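Long-range contacts in PppA (Pseudomonas aeruginosa, PDB 6JKV), which probably acts as a metal-dependent serine/threonine phosphatase of the PP2C family, binds manganese and is a key regulatory component of type VI secretion: residues S25-Y29 and A128-Q132; L229-P234 and L257-A261. One frame throughout, in Å; residues are numbered along the deposited sequence.

Contacts 1 and 2 lie on the same side of the chain's centre, away from the manganese sites, with their centres about 15 Å apart. Contact 1 bridges the two beta-sheets of the PP2C fold at one end: the chain leading into strand 29-36 meets the hairpin turn between strands 120-129 and 132-138. Contact 2 joins strand 254-261 to the loop between two helices. Both mix buried apolar packing with polar bonds nearer the surface. Contact 1 relies on an amide, a phenol hydroxyl and a ring face, contact 2 on an arginine and apolar side chains. They touch where the Tyr29 ring packs on Val259 and Ala261.

Contact 1 (S25-Y29 and A128-Q132); sequences SVSYY and ARGNQ
Tyr29 meets the hairpin turn with the outer part of its ring and its hydroxyl. Its bond from CA to CB points toward the 128-132 segment. Chi1 (-75°) sets CG opposite the carbonyl carbon and carries the ring on to Ala128. Further out, CE1, CE2 and CZ lie against the Ala128 methyl. That CB sits over one ring face, 3.9 Å from the Tyr29 ring centroid, in a CH-pi contact. CZ comes closest, 3.5 Å from Ala128 CB. At the tip, OH donates to Gly130 O at 2.7 Å, nearly along the C=O axis. The methyl on one face and the hydroxyl bond together limit how the ring can turn.

The turn from Arg129 to Gln132 is type II', with Gly130 at positive phi. Val26 N donates to Asn131 OD1, almost straight and in the carbonyl plane. The modelled 2.5 Å between them is unusually short and probably less certain than the bond itself. Water 1 donates to Val26 O and, weakly, to Asn131 OD1. Asn131 ND2 lies beside Ser25 CB.

Val26 also packs on Val203 and Pro205. The Tyr29 ring sits between strand 254-261 and Trp57 of strand 56-63. Arg129 points away, its guanidinium binding Ala54 O and Ala86 O and lying against Tyr92 of helix 89-114.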
# COMPACT_ATOMS: atom_id res chain seq x y z
N SER A 25 -0.48 -3.85 -26.27
CA SER A 25 -0.87 -4.63 -25.08
C SER A 25 0.35 -4.80 -24.16
O SER A 25 1.48 -4.82 -24.65
CB SER A 25 -1.51 -5.94 -25.44
OG SER A 25 -0.72 -6.69 -26.36
N VAL A 26 0.08 -4.90 -22.87
CA VAL A 26 1.12 -5.05 -21.82
C VAL A 26 1.54 -6.51 -21.78
O VAL A 26 0.67 -7.39 -21.67
CB VAL A 26 0.58 -4.56 -20.46
CG1 VAL A 26 1.42 -5.06 -19.30
CG2 VAL A 26 0.50 -3.04 -20.46
N SER A 27 2.85 -6.76 -21.85
CA SER A 27 3.46 -8.11 -21.89
C SER A 27 3.86 -8.58 -20.49
O SER A 27 3.60 -9.75 -20.17
CB SER A 27 4.66 -8.14 -22.81
OG SER A 27 4.31 -7.74 -24.12
N TYR A 28 4.50 -7.72 -19.69
CA TYR A 28 5.30 -8.14 -18.52
C TYR A 28 5.26 -7.06 -17.44
O TYR A 28 5.17 -5.87 -17.77
CB TYR A 28 6.75 -8.40 -18.95
CG TYR A 28 7.68 -8.92 -17.88
CD1 TYR A 28 7.63 -10.25 -17.47
CD2 TYR A 28 8.63 -8.10 -17.29
CE1 TYR A 28 8.49 -10.74 -16.51
CE2 TYR A 28 9.49 -8.58 -16.32
CZ TYR A 28 9.42 -9.90 -15.93
OH TYR A 28 10.28 -10.37 -14.98
N TYR A 29 5.33 -7.50 -16.18
CA TYR A 29 5.39 -6.63 -14.99
C TYR A 29 6.67 -6.92 -14.23
O TYR A 29 6.88 -8.07 -13.86
CB TYR A 29 4.15 -6.84 -14.12
CG TYR A 29 2.89 -6.22 -14.67
CD1 TYR A 29 2.63 -4.87 -14.50
CD2 TYR A 29 1.97 -6.98 -15.38
CE1 TYR A 29 1.47 -4.29 -15.00
CE2 TYR A 29 0.82 -6.41 -15.90
CZ TYR A 29 0.57 -5.06 -15.72
OH TYR A 29 -0.56 -4.54 -16.25
N ALA A 128 -2.97 -6.92 -11.31
CA ALA A 128 -2.89 -6.68 -12.76
C ALA A 128 -3.08 -8.00 -13.50
O ALA A 128 -2.59 -9.04 -13.04
CB ALA A 128 -1.57 -6.03 -13.12
N ARG A 129 -3.82 -7.93 -14.61
CA ARG A 129 -3.96 -9.01 -15.62
C ARG A 129 -3.91 -8.37 -17.01
O ARG A 129 -4.86 -7.66 -17.37
CB ARG A 129 -5.27 -9.77 -15.42
CG ARG A 129 -5.36 -10.54 -14.11
CD ARG A 129 -4.42 -11.72 -14.09
NE ARG A 129 -4.68 -12.58 -12.95
CZ ARG A 129 -4.16 -12.42 -11.73
NH1 ARG A 129 -3.32 -11.42 -11.49
NH2 ARG A 129 -4.48 -13.27 -10.76
N GLY A 130 -2.82 -8.58 -17.74
CA GLY A 130 -2.61 -7.98 -19.06
C GLY A 130 -2.73 -6.46 -19.01
O GLY A 130 -1.96 -5.81 -18.24
N ASN A 131 -3.70 -5.92 -19.75
CA ASN A 131 -3.89 -4.46 -19.94
C ASN A 131 -4.81 -3.86 -18.87
O ASN A 131 -5.09 -2.65 -18.96
CB ASN A 131 -4.48 -4.14 -21.32
CG ASN A 131 -3.57 -4.62 -22.43
OD1 ASN A 131 -2.37 -4.77 -22.21
ND2 ASN A 131 -4.12 -4.89 -23.60
N GLN A 132 -5.30 -4.65 -17.92
CA GLN A 132 -6.22 -4.12 -16.88
C GLN A 132 -5.59 -4.34 -15.51
O GLN A 132 -4.90 -5.36 -15.30
CB GLN A 132 -7.61 -4.74 -16.96
CG GLN A 132 -7.63 -6.16 -17.50
CD GLN A 132 -9.03 -6.56 -17.93
OE1 GLN A 132 -9.70 -5.82 -18.66
NE2 GLN A 132 -9.48 -7.71 -17.45
O HOH W 1 -2.06 -7.50 -22.37

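Contact 2 (L229-P234 and L257-A261)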
# COMPACT_ATOMS: atom_id res chain seq x y z
N LEU A 229 10.93 8.27 -9.42
CA LEU A 229 10.23 7.19 -10.16
C LEU A 229 10.64 7.21 -11.64
O LEU A 229 10.51 6.16 -12.28
CB LEU A 229 8.72 7.36 -10.03
CG LEU A 229 8.12 6.94 -8.68
CD1 LEU A 229 6.62 7.20 -8.66
CD2 LEU A 229 8.40 5.47 -8.39
N SER A 230 11.10 8.34 -12.17
CA SER A 230 11.46 8.49 -13.60
C SER A 230 12.82 7.85 -13.87
O SER A 230 13.73 8.51 -14.40
CB SER A 230 11.42 9.93 -14.02
OG SER A 230 10.08 10.34 -14.21
N HIS A 231 12.96 6.57 -13.51
CA HIS A 231 14.14 5.73 -13.80
C HIS A 231 13.68 4.32 -14.17
O HIS A 231 12.54 3.93 -13.83
CB HIS A 231 15.12 5.76 -12.62
CG HIS A 231 15.71 7.11 -12.39
ND1 HIS A 231 15.09 8.08 -11.63
CD2 HIS A 231 16.85 7.67 -12.85
CE1 HIS A 231 15.82 9.18 -11.63
NE2 HIS A 231 16.90 8.96 -12.38
N SER A 232 14.55 3.60 -14.87
CA SER A 232 14.21 2.34 -15.58
C SER A 232 14.11 1.18 -14.60
O SER A 232 13.39 0.21 -14.91
CB SER A 232 15.22 2.04 -16.65
OG SER A 232 16.45 1.64 -16.07
N ASP A 233 14.83 1.25 -13.48
CA ASP A 233 15.05 0.07 -12.61
C ASP A 233 14.26 0.20 -11.30
O ASP A 233 14.63 0.99 -10.43
CB ASP A 233 16.54 -0.10 -12.34
CG ASP A 233 16.78 -1.23 -11.38
OD1 ASP A 233 16.11 -2.27 -11.54
OD2 ASP A 233 17.58 -1.03 -10.45
N PRO A 234 13.18 -0.59 -11.11
CA PRO A 234 12.38 -0.49 -9.89
C PRO A 234 13.17 -0.75 -8.61
O PRO A 234 12.89 -0.12 -7.62
CB PRO A 234 11.28 -1.55 -10.09
CG PRO A 234 11.22 -1.73 -11.58
CD PRO A 234 12.65 -1.58 -12.05
N LEU A 257 7.21 0.24 -2.91
CA LEU A 257 7.08 -0.89 -3.85
C LEU A 257 6.77 -0.31 -5.22
O LEU A 257 5.75 0.41 -5.35
CB LEU A 257 5.98 -1.83 -3.36
CG LEU A 257 6.05 -3.26 -3.88
CD1 LEU A 257 5.44 -4.24 -2.88
CD2 LEU A 257 5.34 -3.35 -5.22
N VAL A 258 7.64 -0.58 -6.20
CA VAL A 258 7.51 -0.02 -7.57
C VAL A 258 7.22 -1.17 -8.53
O VAL A 258 7.86 -2.23 -8.43
CB VAL A 258 8.75 0.80 -7.98
CG1 VAL A 258 8.77 1.07 -9.48
CG2 VAL A 258 8.79 2.10 -7.20
N VAL A 259 6.24 -0.95 -9.40
CA VAL A 259 5.85 -1.89 -10.47
C VAL A 259 5.98 -1.16 -11.80
O VAL A 259 5.52 0.00 -11.91
CB VAL A 259 4.42 -2.42 -10.26
CG1 VAL A 259 4.03 -3.44 -11.31
CG2 VAL A 259 4.25 -3.02 -8.87
N ARG A 260 6.58 -1.82 -12.79
CA ARG A 260 6.74 -1.26 -14.15
C ARG A 260 6.14 -2.24 -15.16
O ARG A 260 6.47 -3.43 -15.10
CB ARG A 260 8.21 -0.99 -14.46
CG ARG A 260 8.41 -0.40 -15.85
CD ARG A 260 9.85 -0.02 -16.08
NE ARG A 260 10.18 1.28 -15.50
CZ ARG A 260 9.89 2.45 -16.05
NH1 ARG A 260 9.21 2.50 -17.19
NH2 ARG A 260 10.28 3.56 -15.45
N ALA A 261 5.31 -1.72 -16.07
CA ALA A 261 4.66 -2.50 -17.15
C ALA A 261 5.48 -2.38 -18.44
O ALA A 261 5.99 -1.28 -18.72
CB ALA A 261 3.25 -2.01 -17.35
O HOH W 2 11.15 1.78 -12.63
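The guanidinium of Arg260 meets the 229-234 loop mainly through its edge. His231 O lies near the edge and accepts from Arg260 NH2 at 2.8 Å. The bond is bent, with an N-H...O angle of 141°. The oxygen is tilted 23° from the guanidinium plane, and the donor stands above the carbonyl plane. Water 2 lies at the edge, in plane. It accepts from Arg260 NE at 3.1 Å and donates to His231 O, so the carbonyl is reached both directly and through water. Ser232 O comes in at a slant, 3.4 Å from Arg260 NE.

The Arg260 chain is extended through chi1 and chi2, then bends at chi3 (-81°). The bend turns the guanidinium to the backbone oxygens of the loop. Nearer the strand, Pro234 CG sits by Arg260 CB at 4.2 Å.

Val258 carries the apolar part with its two methyls. CG1 packs on Pro234 CB at 3.7 Å, and CG2 meets Leu229 CD2 at 3.6 Å. The Leu229 and Val258 side chains run antiparallel alongside each other. Val237 of helix 234-247 and Leu210 of strand 208-212 also touch both of them. Pro234 opens helix 234-247, just after Asp233 caps it through OD2 to Ala236 N.

The Val258 methyls, Leu229 CD2 and the Pro234 ring pack the end of one helix and the start of the next onto the strand. The polar link across these two segments is to main-chain oxygen and water. The positive charge of Arg260 would probably be eased there by carbonyl dipoles and water.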